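Local coordinates for ORF14 (PDB 2WPX), which binds acetyl-coenzyme A and is probably an acyltransferase, a tandem GNAT protein from the clavulanic acid pathway of Streptomyces clavuligerus, at residues V11-N16 with D61-S66; Q23-M28 with P41-M46; F52-T57 with E225-G230; T84-Q89 with T120-V125; E111-H116 with A333-S338. One frame throughout, in Å; residues are numbered along the deposited sequence.

Contact 1. Residues V11-N16 with D61-S66; sequences VPLAAN and DWVVRS
L13 N donates to D61 O over 2.9 Å, a bond straight at the hydrogen (173°) although the donor stands well above the carbonyl plane. The same oxygen also receives the P12 CA hydrogen in a CA-H...O contact. Two residues earlier V11 and V63 form an antiparallel hydrogen-bonded pair: V63 N reaches V11 O at 3.0 Å, and V11 N returns a 3.2 Å bond to V63 O. P12 has no N-H to give, and its place opposite W62 is the non-hydrogen-bonded one. There the W62 indole folds back, and the proline ring lies alongside it, P12 CG sitting 4.0 Å from the centroid of the six-membered ring, over its face, as a CH-pi contact. On the other face of the strands V11 and V63 run side by side, CG1 of V11 3.6 Å from CG2 of V63, and V11 CG1 also rests over one face of the R65 guanidinium, which E9 holds by a salt bridge. L13 swings CG anti to its backbone N (chi1 174°), which carries CD2 across V63 to meet V63 CG1 at 3.8 Å. D61 turns its carboxylate to R75 and W62 NE1 bonds to D60. Short strand 9-12 is thus zipped to strand 57-66 as the outermost strand of the N-terminal GNAT domain, with apolar contacts on both faces and the charged ends of D61 and R65 committed to partners beyond the pair.

Contact 2. Residues Q23-M28 with P41-M46; sequences QWLDLM and PCNVDM
M28 and M46 meet tip to tip in the tight half of this helix-helix contact, M28 CE lying 3.6 Å from M46 CG and the M46 methyl close to M28 SD. Two bends along its chain, chi2 -47° and chi3 -48°, curl M46 back so that its CE also comes within 3.6 Å of W24 CH2, obliquely to the indole. M28 CE in turn sits over the centre of one face of that indole, so W24 and the two thioether groups form one compact apolar cluster. M46 O lies in the plane of the W24 ring, at its edge. Farther out L25 and M46 run antiparallel past one another, L25 CD2 3.9 Å from M46 CB, and P41 CG touches M28 CB at a looser 4.1 Å. The solvent side is polar and mediated: a water donates to L25 O (2.9 Å) and to N43 OD1 (2.7 Å). That amide oxygen also lies beside L25 CD2. Helix 43-51 is capped at its start by C42, whose SG accepts a 3.4 Å bond from D45 N, while the D45 carboxylate forms salt bridges with R231 and R233. The two helices therefore adhere through flexible sulfur-bearing chains on the inside and one bridging water on the outside, an interface of apolar contacts with no direct hydrogen bond between the segments.

Contact 3. Residues F52-T57 with E225-G230; sequences FAPPAT and ETMRVG
M227 extends from its helix with CG anti to the backbone N (chi1 168°), which brings CG to F52 O, 3.4 Å away. The extended chi2 then carries the sulfur on to the proline that follows A53, and the bend at chi3 only turns the terminal methyl. F52 is set with CG beside its own backbone N (chi1 -53°), which turns the phenyl ring over the helix end rather than toward M227. M227 SD sits 3.6 Å from P54 CA and 3.8 Å from P54 CB, the two side chains meeting at a slant, and it reaches the A53 carbonyl carbon at 3.9 Å. At the other end, G230 packs under the F52 ring: its CA lies over one face, 4.0 Å from the centroid and 28° off the ring normal, a CH-pi contact. Lacking a side chain, G230 lets the phenyl lie directly against the backbone, with F52 CE1 3.7 Å from G230 CA. No hydrogen bond crosses between the segments. P55 extends the contact along the same helix by touching Q223 and F224. The pairing is an apolar seam between the two GNAT domains of a tandem protein: a proline-containing loop between helix 43-51 and strand 57-66 of the N-terminal one leans on helix 222-230 of the C-terminal one.

Contact 4. Residues T84-Q89 with T120-V125; sequences TARVDQ and TLTATV. With GOL (glycerol), chain D.
Three backbone hydrogen bonds tie A85 and V87 to the second strand in parallel register. A85 N donates to T120 O at 2.7 Å, T122 N to A85 O at 2.9 Å, and V87 N to T122 O at 2.8 Å, this last almost straight at 178°. Weaker CA-H...O contacts fill in between them; the closest runs from L121 CA to A85 O at 3.1 Å. The short strand segments are inclined to each other by 31°. They are the two strands of a beta-alpha-beta unit, strand 84-92, helix 101-115 and strand 120-127, the core of the acetyl-CoA-binding half of the GNAT fold; A123 touches the bound cofactor. Apolar contacts occupy the face that carries A85 and L121, where L121 CD1 meets A85 CB at 3.5 Å; V87 CG2, farther along, approaches L121 CG obliquely. Both A85 and L121 pack against helix 101-115 through A113. The threonine face is more polar, with T122 OG1 held between its backbone N and carbonyl carbon (chi1 72°), which lays it beside R86 CB and T84 CG2. A salt bridge stays within one segment: R86 bends at chi3 so that NH1 meets D88 OD2 at 2.6 Å, on the syn side of the carboxylate and in the guanidinium plane. A classic beta bulge follows, D88 and Q89 together standing opposite R75. Beyond V87 the strands part, and a glycerol, probably from the crystallisation liquor, occupies the gap, its O3 2.9 Å from V87 O and weakly bonded to T124 N.

Contact 5. Residues E111-H116 with A333-S338; sequences ELARKH and AEAGPS
R114 reaches from the last turn of helix 101-115, the helix of the N-terminal GNAT beta-alpha-beta unit, to the chain end that follows strand 323-334, so the far C-terminus docks on the first domain. Its first torsion, -108°, is away from the usual staggered values; chi2 is extended and chi3, 21°, bends the chain. The result lays the guanidinium across the C-terminal segment. CD passes beside G336 CA at 3.7 Å, and NH1 donates to A335 O over 2.9 Å with an angle of 149° at the hydrogen. A335 O lies in the guanidinium plane, while the donor is slightly tilted from the carbonyl plane. S338 CA stands over the centre of one guanidinium face, 3.4 Å from R114 CZ, and E111 CA, one helical turn earlier, lies over the opposite face nearer the rim. The flat group is thus sandwiched between backbone carbons, with its rotation further limited by the bond at its edge. A cis peptide precedes P337, and the chain beyond it brings S338 over the arginine. Deeper in, A113 CB meets A335 CB at 4.1 Å, where two small side chains face each other. R110, one turn before R114, also serves this tail, bonding to E334 O and weakly to G336 O. S338 holds OG anti to its backbone N, placing it on the side of a water that accepts from R114 NE at 2.9 Å and makes a weak 3.4 Å bond with S338 OG.

Contacts 1 and 2 share a border: W24 CE2 of contact 2 packs on L13 CD2 of contact 1 at 3.6 Å, so helix 18-33 lies against the pair of contact 1. Contact 5 meets contact 1 where L112 CD1 lies 3.3 Å from W62 NE1, and joins contact 4 through A113 CB, 3.8 Å from L121 CD1, while strands 120-127 and 323-334 run side by side. A123 of contact 4 touches acetyl-CoA, and the V87 side chain is about 5 Å from it; the cofactor is about 9 Å from M28 in contact 2, about 12 Å from A113 in contact 5 and about 13 Å from V63 in contact 1. Contact 3, away from the annotated sites, bridges the two GNAT domains.

Contact 1. Residues V11-N16 with D61-S66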
# COMPACT_ATOMS: atom_id res chain seq x y z
N VAL A 11 1.30 10.50 23.66
CA VAL A 11 1.91 11.75 23.22
C VAL A 11 1.79 11.77 21.68
O VAL A 11 1.99 10.75 21.04
CB VAL A 11 3.41 11.77 23.67
CG1 VAL A 11 3.89 10.39 23.74
CG2 VAL A 11 4.31 12.56 22.70
N PRO A 12 1.39 12.90 21.10
CA PRO A 12 1.36 12.95 19.65
C PRO A 12 2.74 12.66 19.05
O PRO A 12 3.77 13.01 19.62
CB PRO A 12 0.91 14.39 19.35
CG PRO A 12 0.14 14.80 20.52
CD PRO A 12 0.77 14.09 21.72
N LEU A 13 2.74 12.04 17.88
CA LEU A 13 3.91 11.81 17.09
C LEU A 13 4.04 12.93 16.01
O LEU A 13 3.31 12.99 15.05
CB LEU A 13 3.77 10.42 16.48
CG LEU A 13 4.79 9.91 15.47
CD1 LEU A 13 6.22 10.21 15.99
CD2 LEU A 13 4.54 8.43 15.25
N ALA A 14 5.00 13.83 16.20
CA ALA A 14 5.22 14.99 15.36
C ALA A 14 6.63 14.86 14.79
O ALA A 14 7.55 14.42 15.48
CB ALA A 14 5.09 16.29 16.21
N ALA A 15 6.80 15.25 13.53
CA ALA A 15 8.04 14.98 12.83
C ALA A 15 9.22 15.83 13.27
O ALA A 15 10.35 15.49 12.99
CB ALA A 15 7.84 15.10 11.35
N ASN A 16 8.95 16.94 13.93
CA ASN A 16 10.00 17.81 14.47
C ASN A 16 10.56 17.30 15.82
O ASN A 16 11.56 17.82 16.32
CB ASN A 16 9.44 19.21 14.68
CG ASN A 16 8.00 19.17 15.18
OD1 ASN A 16 7.26 18.22 14.87
ND2 ASN A 16 7.58 20.19 15.93
N ASP A 61 -1.46 11.16 14.37
CA ASP A 61 -0.43 10.15 14.71
C ASP A 61 -0.03 10.19 16.18
O ASP A 61 0.23 11.25 16.74
CB ASP A 61 0.81 10.36 13.84
CG ASP A 61 0.51 10.19 12.39
OD1 ASP A 61 -0.40 9.39 12.13
OD2 ASP A 61 1.15 10.85 11.53
N TRP A 62 0.02 9.03 16.81
CA TRP A 62 0.38 8.98 18.22
C TRP A 62 1.39 7.89 18.54
O TRP A 62 1.48 6.86 17.85
CB TRP A 62 -0.88 8.69 18.99
CG TRP A 62 -1.86 9.81 18.92
CD1 TRP A 62 -2.72 10.12 17.89
CD2 TRP A 62 -2.07 10.76 19.94
NE1 TRP A 62 -3.48 11.22 18.23
CE2 TRP A 62 -3.09 11.65 19.48
CE3 TRP A 62 -1.52 10.95 21.22
CZ2 TRP A 62 -3.55 12.72 20.24
CZ3 TRP A 62 -1.99 12.00 21.99
CH2 TRP A 62 -2.99 12.88 21.49
N VAL A 63 2.17 8.12 19.59
CA VAL A 63 2.86 7.02 20.24
C VAL A 63 2.39 6.81 21.66
O VAL A 63 1.74 7.68 22.27
CB VAL A 63 4.41 7.19 20.21
CG1 VAL A 63 4.93 7.09 18.79
CG2 VAL A 63 4.84 8.47 20.90
N VAL A 64 2.72 5.65 22.21
CA VAL A 64 2.43 5.42 23.63
C VAL A 64 3.73 5.11 24.38
O VAL A 64 4.58 4.37 23.89
CB VAL A 64 1.29 4.41 23.87
CG1 VAL A 64 1.70 2.99 23.48
CG2 VAL A 64 0.84 4.50 25.34
N ARG A 65 3.91 5.74 25.53
CA ARG A 65 5.12 5.57 26.29
C ARG A 65 4.91 4.87 27.63
O ARG A 65 3.86 4.99 28.29
CB ARG A 65 5.81 6.92 26.49
CG ARG A 65 6.24 7.55 25.16
CD ARG A 65 7.32 8.57 25.37
NE ARG A 65 6.85 9.60 26.29
CZ ARG A 65 7.09 10.89 26.15
NH1 ARG A 65 7.79 11.37 25.10
NH2 ARG A 65 6.60 11.72 27.04
N SER A 66 5.91 4.09 28.00
CA SER A 66 5.86 3.43 29.28
C SER A 66 7.23 3.63 29.91
O SER A 66 8.25 3.22 29.35
CB SER A 66 5.52 1.93 29.13
OG SER A 66 5.54 1.26 30.38

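Contact 2. Residues Q23-M28 with P41-M46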
# COMPACT_ATOMS: atom_id res chain seq x y z
N GLN A 23 12.73 6.93 18.24
CA GLN A 23 12.09 5.79 18.91
C GLN A 23 11.02 5.09 18.11
O GLN A 23 10.93 3.89 18.13
CB GLN A 23 11.53 6.18 20.31
CG GLN A 23 12.67 5.98 21.34
CD GLN A 23 12.34 6.48 22.73
OE1 GLN A 23 11.38 6.01 23.34
NE2 GLN A 23 13.14 7.41 23.24
N TRP A 24 10.18 5.83 17.44
CA TRP A 24 9.16 5.24 16.59
C TRP A 24 9.79 4.44 15.42
O TRP A 24 9.38 3.29 15.10
CB TRP A 24 8.29 6.37 16.07
CG TRP A 24 7.30 5.99 15.14
CD1 TRP A 24 6.25 5.20 15.38
CD2 TRP A 24 7.20 6.44 13.78
NE1 TRP A 24 5.49 5.08 14.23
CE2 TRP A 24 6.03 5.86 13.25
CE3 TRP A 24 7.98 7.24 12.96
CZ2 TRP A 24 5.63 6.07 11.91
CZ3 TRP A 24 7.57 7.47 11.65
CH2 TRP A 24 6.42 6.85 11.13
N LEU A 25 10.82 5.03 14.81
CA LEU A 25 11.56 4.40 13.72
C LEU A 25 12.12 3.07 14.24
O LEU A 25 11.92 2.00 13.60
CB LEU A 25 12.67 5.33 13.19
CG LEU A 25 12.24 6.61 12.45
CD1 LEU A 25 13.44 7.39 11.96
CD2 LEU A 25 11.37 6.19 11.26
N ASP A 26 12.76 3.11 15.42
CA ASP A 26 13.25 1.92 16.08
C ASP A 26 12.21 0.88 16.46
O ASP A 26 12.42 -0.31 16.33
CB ASP A 26 14.02 2.33 17.32
CG ASP A 26 15.27 3.06 16.98
OD1 ASP A 26 15.86 3.75 17.86
OD2 ASP A 26 15.67 2.97 15.79
N LEU A 27 11.10 1.32 17.02
CA LEU A 27 10.03 0.39 17.29
C LEU A 27 9.68 -0.37 16.01
O LEU A 27 9.42 -1.58 16.05
CB LEU A 27 8.82 1.17 17.74
CG LEU A 27 7.49 0.42 17.89
CD1 LEU A 27 7.64 -0.45 19.12
CD2 LEU A 27 6.30 1.38 18.01
N MET A 28 9.61 0.34 14.89
CA MET A 28 9.20 -0.31 13.65
C MET A 28 10.27 -1.30 13.17
O MET A 28 9.94 -2.45 12.84
CB MET A 28 8.80 0.69 12.55
CG MET A 28 7.43 1.30 12.77
SD MET A 28 6.99 2.45 11.45
CE MET A 28 8.26 3.70 11.66
N PRO A 41 11.30 -1.13 7.02
CA PRO A 41 10.81 0.23 6.95
C PRO A 41 11.94 1.07 6.49
O PRO A 41 13.04 0.83 6.92
CB PRO A 41 10.47 0.57 8.40
CG PRO A 41 10.23 -0.74 9.04
CD PRO A 41 11.21 -1.69 8.38
N CYS A 42 11.68 1.94 5.53
CA CYS A 42 12.63 2.98 5.11
C CYS A 42 12.32 4.26 5.91
O CYS A 42 11.22 4.83 5.84
CB CYS A 42 12.46 3.22 3.60
SG CYS A 42 13.18 4.70 2.99
N ASN A 43 13.31 4.71 6.65
CA ASN A 43 13.20 5.92 7.47
C ASN A 43 12.87 7.19 6.74
O ASN A 43 12.13 8.02 7.25
CB ASN A 43 14.46 6.06 8.33
CG ASN A 43 14.53 4.96 9.38
OD1 ASN A 43 13.57 4.25 9.54
ND2 ASN A 43 15.64 4.82 10.06
N VAL A 44 13.44 7.34 5.55
CA VAL A 44 13.02 8.43 4.66
C VAL A 44 11.52 8.35 4.37
O VAL A 44 10.77 9.31 4.61
CB VAL A 44 13.87 8.42 3.38
CG1 VAL A 44 13.43 9.56 2.35
CG2 VAL A 44 15.39 8.56 3.81
N ASP A 45 11.08 7.20 3.86
CA ASP A 45 9.65 6.95 3.64
C ASP A 45 8.83 7.25 4.89
O ASP A 45 7.84 8.01 4.85
CB ASP A 45 9.49 5.50 3.19
CG ASP A 45 8.08 5.12 2.87
OD1 ASP A 45 7.77 3.92 3.00
OD2 ASP A 45 7.28 6.00 2.45
N MET A 46 9.22 6.66 6.02
CA MET A 46 8.39 6.80 7.22
C MET A 46 8.26 8.24 7.73
O MET A 46 7.17 8.69 8.04
CB MET A 46 8.85 5.90 8.36
CG MET A 46 8.68 4.41 8.12
SD MET A 46 7.12 3.75 7.45
CE MET A 46 5.96 4.53 8.44
O HOH W 1 13.21 2.07 11.01

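Contact 3. Residues F52-T57 with E225-G230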
# COMPACT_ATOMS: atom_id res chain seq x y z
N PHE A 52 3.74 14.42 4.88
CA PHE A 52 3.13 14.45 3.56
C PHE A 52 2.08 13.38 3.46
O PHE A 52 2.40 12.22 3.27
CB PHE A 52 4.17 14.22 2.49
CG PHE A 52 5.34 15.13 2.58
CD1 PHE A 52 6.55 14.66 3.02
CD2 PHE A 52 5.22 16.46 2.22
CE1 PHE A 52 7.67 15.55 3.09
CE2 PHE A 52 6.29 17.32 2.30
CZ PHE A 52 7.52 16.86 2.74
N ALA A 53 0.83 13.79 3.60
CA ALA A 53 -0.23 12.85 3.63
C ALA A 53 -0.81 12.75 2.24
O ALA A 53 -0.58 13.62 1.36
CB ALA A 53 -1.32 13.28 4.66
N PRO A 54 -1.58 11.68 2.02
CA PRO A 54 -2.25 11.49 0.74
C PRO A 54 -3.32 12.55 0.64
O PRO A 54 -3.70 13.19 1.66
CB PRO A 54 -2.89 10.11 0.83
CG PRO A 54 -2.79 9.65 2.34
CD PRO A 54 -1.76 10.59 2.99
N PRO A 55 -3.77 12.74 -0.60
CA PRO A 55 -4.69 13.74 -0.95
C PRO A 55 -5.94 13.74 -0.08
O PRO A 55 -6.50 12.69 0.25
CB PRO A 55 -5.01 13.36 -2.40
CG PRO A 55 -3.67 12.79 -2.87
CD PRO A 55 -3.26 12.00 -1.77
N ALA A 56 -6.37 14.95 0.23
CA ALA A 56 -7.59 15.18 0.97
C ALA A 56 -7.63 14.23 2.13
O ALA A 56 -8.64 13.63 2.41
CB ALA A 56 -8.81 14.95 0.06
N THR A 57 -6.52 14.08 2.83
CA THR A 57 -6.64 13.30 4.01
C THR A 57 -5.83 13.91 5.13
O THR A 57 -4.71 14.41 4.91
CB THR A 57 -6.37 11.84 3.70
OG1 THR A 57 -5.00 11.54 3.92
CG2 THR A 57 -6.69 11.56 2.28
N GLU A 225 1.82 12.16 -6.38
CA GLU A 225 3.20 12.31 -6.80
C GLU A 225 4.03 13.10 -5.79
O GLU A 225 5.13 12.70 -5.49
CB GLU A 225 3.30 13.00 -8.16
CG GLU A 225 2.63 12.26 -9.27
CD GLU A 225 2.83 12.86 -10.64
OE1 GLU A 225 2.82 12.08 -11.59
OE2 GLU A 225 2.98 14.11 -10.76
N THR A 226 3.51 14.22 -5.28
CA THR A 226 4.29 15.02 -4.34
C THR A 226 4.48 14.31 -2.99
O THR A 226 5.56 14.45 -2.39
CB THR A 226 3.77 16.48 -4.13
OG1 THR A 226 2.55 16.47 -3.36
CG2 THR A 226 3.54 17.15 -5.46
N MET A 227 3.47 13.55 -2.55
CA MET A 227 3.56 12.75 -1.33
C MET A 227 4.71 11.72 -1.43
O MET A 227 5.51 11.60 -0.51
CB MET A 227 2.22 12.08 -1.00
CG MET A 227 2.29 11.03 0.06
SD MET A 227 0.87 9.93 0.07
CE MET A 227 1.21 9.03 -1.46
N ARG A 228 4.77 11.04 -2.56
CA ARG A 228 5.80 10.10 -2.92
C ARG A 228 7.20 10.70 -2.88
O ARG A 228 8.11 10.14 -2.33
CB ARG A 228 5.55 9.58 -4.33
CG ARG A 228 5.15 8.17 -4.37
CD ARG A 228 3.77 7.99 -4.88
NE ARG A 228 3.38 6.57 -5.01
CZ ARG A 228 2.13 6.14 -5.06
NH1 ARG A 228 1.12 7.02 -4.98
NH2 ARG A 228 1.87 4.84 -5.19
N VAL A 229 7.35 11.84 -3.52
CA VAL A 229 8.64 12.48 -3.62
C VAL A 229 9.07 12.88 -2.25
O VAL A 229 10.23 12.68 -1.92
CB VAL A 229 8.63 13.74 -4.57
CG1 VAL A 229 9.96 14.42 -4.53
CG2 VAL A 229 8.31 13.34 -6.02
N GLY A 230 8.15 13.41 -1.44
CA GLY A 230 8.46 13.80 -0.07
C GLY A 230 8.85 12.59 0.78
O GLY A 230 9.64 12.68 1.73

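Contact 4. Residues T84-Q89 with T120-V125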
# COMPACT_ATOMS: atom_id res chain seq x y z
N THR A 84 -15.52 7.70 8.01
CA THR A 84 -14.58 6.64 8.36
C THR A 84 -13.27 7.13 8.97
O THR A 84 -12.77 8.20 8.64
CB THR A 84 -14.20 5.89 7.07
OG1 THR A 84 -15.22 4.90 6.80
CG2 THR A 84 -12.91 5.20 7.23
N ALA A 85 -12.70 6.31 9.83
CA ALA A 85 -11.34 6.53 10.26
C ALA A 85 -10.57 5.23 10.06
O ALA A 85 -10.98 4.18 10.58
CB ALA A 85 -11.30 6.91 11.69
N ARG A 86 -9.47 5.31 9.32
CA ARG A 86 -8.71 4.17 8.95
C ARG A 86 -7.44 4.00 9.82
O ARG A 86 -6.64 4.95 9.99
CB ARG A 86 -8.29 4.30 7.51
CG ARG A 86 -7.23 3.30 7.17
CD ARG A 86 -7.10 3.12 5.67
NE ARG A 86 -7.38 4.35 4.90
CZ ARG A 86 -6.44 5.24 4.59
NH1 ARG A 86 -5.20 5.04 5.02
NH2 ARG A 86 -6.74 6.34 3.87
N VAL A 87 -7.24 2.79 10.34
CA VAL A 87 -6.07 2.53 11.15
C VAL A 87 -4.87 2.24 10.30
O VAL A 87 -4.75 1.16 9.80
CB VAL A 87 -6.30 1.38 12.17
CG1 VAL A 87 -5.05 1.16 13.01
CG2 VAL A 87 -7.47 1.76 13.08
N ASP A 88 -3.98 3.21 10.11
CA ASP A 88 -2.87 2.96 9.21
C ASP A 88 -1.75 2.27 9.95
O ASP A 88 -0.88 1.69 9.33
CB ASP A 88 -2.37 4.24 8.59
CG ASP A 88 -3.05 4.56 7.28
OD1 ASP A 88 -2.78 5.66 6.77
OD2 ASP A 88 -3.80 3.71 6.71
N GLN A 89 -1.79 2.34 11.29
CA GLN A 89 -0.82 1.67 12.11
C GLN A 89 -1.32 1.48 13.52
O GLN A 89 -1.76 2.44 14.16
CB GLN A 89 0.56 2.39 12.12
CG GLN A 89 1.60 1.69 13.00
CD GLN A 89 2.94 2.46 13.08
OE1 GLN A 89 3.97 2.03 12.51
NE2 GLN A 89 2.93 3.59 13.75
N THR A 120 -17.00 5.03 12.12
CA THR A 120 -16.49 3.70 11.79
C THR A 120 -14.93 3.69 11.75
O THR A 120 -14.29 4.63 11.25
CB THR A 120 -17.04 3.17 10.44
OG1 THR A 120 -18.44 2.95 10.53
CG2 THR A 120 -16.42 1.86 10.08
N LEU A 121 -14.36 2.63 12.31
CA LEU A 121 -12.92 2.45 12.29
C LEU A 121 -12.67 1.27 11.34
O LEU A 121 -13.39 0.28 11.39
CB LEU A 121 -12.50 2.11 13.69
CG LEU A 121 -11.33 2.77 14.37
CD1 LEU A 121 -10.94 4.17 13.86
CD2 LEU A 121 -11.66 2.75 15.85
N THR A 122 -11.72 1.41 10.42
CA THR A 122 -11.45 0.30 9.48
C THR A 122 -9.99 -0.03 9.49
O THR A 122 -9.13 0.80 9.85
CB THR A 122 -11.90 0.54 8.00
OG1 THR A 122 -11.05 1.50 7.37
CG2 THR A 122 -13.36 1.03 7.89
N ALA A 123 -9.70 -1.24 9.06
CA ALA A 123 -8.42 -1.81 9.27
C ALA A 123 -8.12 -2.89 8.26
O ALA A 123 -9.01 -3.64 7.85
CB ALA A 123 -8.36 -2.39 10.72
N THR A 124 -6.86 -2.97 7.85
CA THR A 124 -6.36 -4.08 7.09
C THR A 124 -5.55 -5.06 8.00
O THR A 124 -4.60 -4.67 8.67
CB THR A 124 -5.50 -3.62 5.96
OG1 THR A 124 -6.22 -2.66 5.20
CG2 THR A 124 -5.18 -4.77 5.07
N VAL A 125 -5.93 -6.32 7.99
CA VAL A 125 -5.34 -7.26 8.89
C VAL A 125 -4.62 -8.29 8.09
O VAL A 125 -5.14 -8.79 7.07
CB VAL A 125 -6.40 -7.95 9.75
CG1 VAL A 125 -5.73 -8.94 10.68
CG2 VAL A 125 -7.25 -6.87 10.52
C1 GOL D . -1.25 -1.58 11.80
O1 GOL D . 0.10 -1.97 12.02
C2 GOL D . -2.12 -2.39 10.79
O2 GOL D . -1.58 -2.23 9.49
C3 GOL D . -3.57 -1.86 10.88
O3 GOL D . -4.36 -1.72 9.69

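Contact 5. Residues E111-H116 with A333-S338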
# COMPACT_ATOMS: atom_id res chain seq x y z
N GLU A 111 -11.72 6.68 20.52
CA GLU A 111 -11.80 8.05 21.00
C GLU A 111 -11.39 9.13 19.93
O GLU A 111 -12.08 10.16 19.77
CB GLU A 111 -10.92 8.19 22.24
CG GLU A 111 -11.06 9.48 22.98
CD GLU A 111 -10.56 9.33 24.43
OE1 GLU A 111 -9.32 9.28 24.63
OE2 GLU A 111 -11.41 9.28 25.36
N LEU A 112 -10.29 8.87 19.20
CA LEU A 112 -9.82 9.81 18.14
C LEU A 112 -10.82 9.83 16.98
O LEU A 112 -11.19 10.90 16.50
CB LEU A 112 -8.44 9.41 17.62
CG LEU A 112 -7.27 9.61 18.59
CD1 LEU A 112 -5.97 9.09 17.90
CD2 LEU A 112 -7.13 11.12 19.12
N ALA A 113 -11.36 8.67 16.62
CA ALA A 113 -12.39 8.62 15.58
C ALA A 113 -13.59 9.43 15.97
O ALA A 113 -14.16 10.14 15.13
CB ALA A 113 -12.80 7.21 15.28
N ARG A 114 -13.97 9.33 17.23
CA ARG A 114 -15.10 10.03 17.75
C ARG A 114 -14.84 11.55 17.79
O ARG A 114 -15.71 12.36 17.50
CB ARG A 114 -15.44 9.49 19.14
CG ARG A 114 -16.67 8.67 19.15
CD ARG A 114 -16.82 7.68 20.30
NE ARG A 114 -16.04 7.93 21.49
CZ ARG A 114 -15.44 6.96 22.19
NH1 ARG A 114 -15.54 5.70 21.80
NH2 ARG A 114 -14.73 7.23 23.28
N LYS A 115 -13.62 11.94 18.13
CA LYS A 115 -13.28 13.36 18.17
C LYS A 115 -13.41 13.99 16.75
O LYS A 115 -13.80 15.15 16.60
CB LYS A 115 -11.87 13.52 18.73
CG LYS A 115 -11.35 14.90 18.67
CD LYS A 115 -9.93 14.95 19.16
CE LYS A 115 -8.99 14.47 18.10
NZ LYS A 115 -7.79 15.34 18.31
N HIS A 116 -13.10 13.18 15.75
CA HIS A 116 -13.16 13.56 14.35
C HIS A 116 -14.51 13.25 13.66
O HIS A 116 -14.60 13.29 12.42
CB HIS A 116 -12.06 12.81 13.59
CG HIS A 116 -10.67 13.31 13.86
ND1 HIS A 116 -10.23 14.53 13.41
CD2 HIS A 116 -9.63 12.74 14.51
CE1 HIS A 116 -8.97 14.70 13.76
NE2 HIS A 116 -8.57 13.62 14.42
N ALA A 333 -15.21 -1.65 12.49
CA ALA A 333 -15.64 -1.61 13.89
C ALA A 333 -16.41 -0.33 14.16
O ALA A 333 -16.14 0.68 13.54
CB ALA A 333 -14.46 -1.67 14.81
N GLU A 334 -17.36 -0.41 15.08
CA GLU A 334 -17.99 0.80 15.61
C GLU A 334 -17.02 1.65 16.49
O GLU A 334 -16.26 1.14 17.34
CB GLU A 334 -19.29 0.45 16.35
CG GLU A 334 -20.43 -0.03 15.43
CD GLU A 334 -21.77 -0.15 16.16
OE1 GLU A 334 -21.98 -1.15 16.85
OE2 GLU A 334 -22.61 0.76 16.07
N ALA A 335 -17.05 2.94 16.26
CA ALA A 335 -16.32 3.90 17.05
C ALA A 335 -17.01 4.16 18.39
O ALA A 335 -16.35 4.28 19.41
CB ALA A 335 -16.22 5.23 16.26
N GLY A 336 -18.33 4.28 18.37
CA GLY A 336 -19.09 4.87 19.51
C GLY A 336 -19.61 3.73 20.34
O GLY A 336 -19.40 2.58 19.95
N PRO A 337 -20.34 4.02 21.45
CA PRO A 337 -20.89 5.28 22.02
C PRO A 337 -19.93 6.43 22.45
O PRO A 337 -20.11 7.58 22.00
CB PRO A 337 -21.66 4.80 23.28
CG PRO A 337 -21.70 3.32 23.23
CD PRO A 337 -20.90 2.81 22.10
N SER A 338 -18.97 6.15 23.34
CA SER A 338 -18.27 7.24 24.05
C SER A 338 -17.75 6.83 25.45
O SER A 338 -18.48 6.84 26.45
CB SER A 338 -19.19 8.48 24.15
OG SER A 338 -18.55 9.58 24.77
O HOH W 2 -15.81 10.48 22.89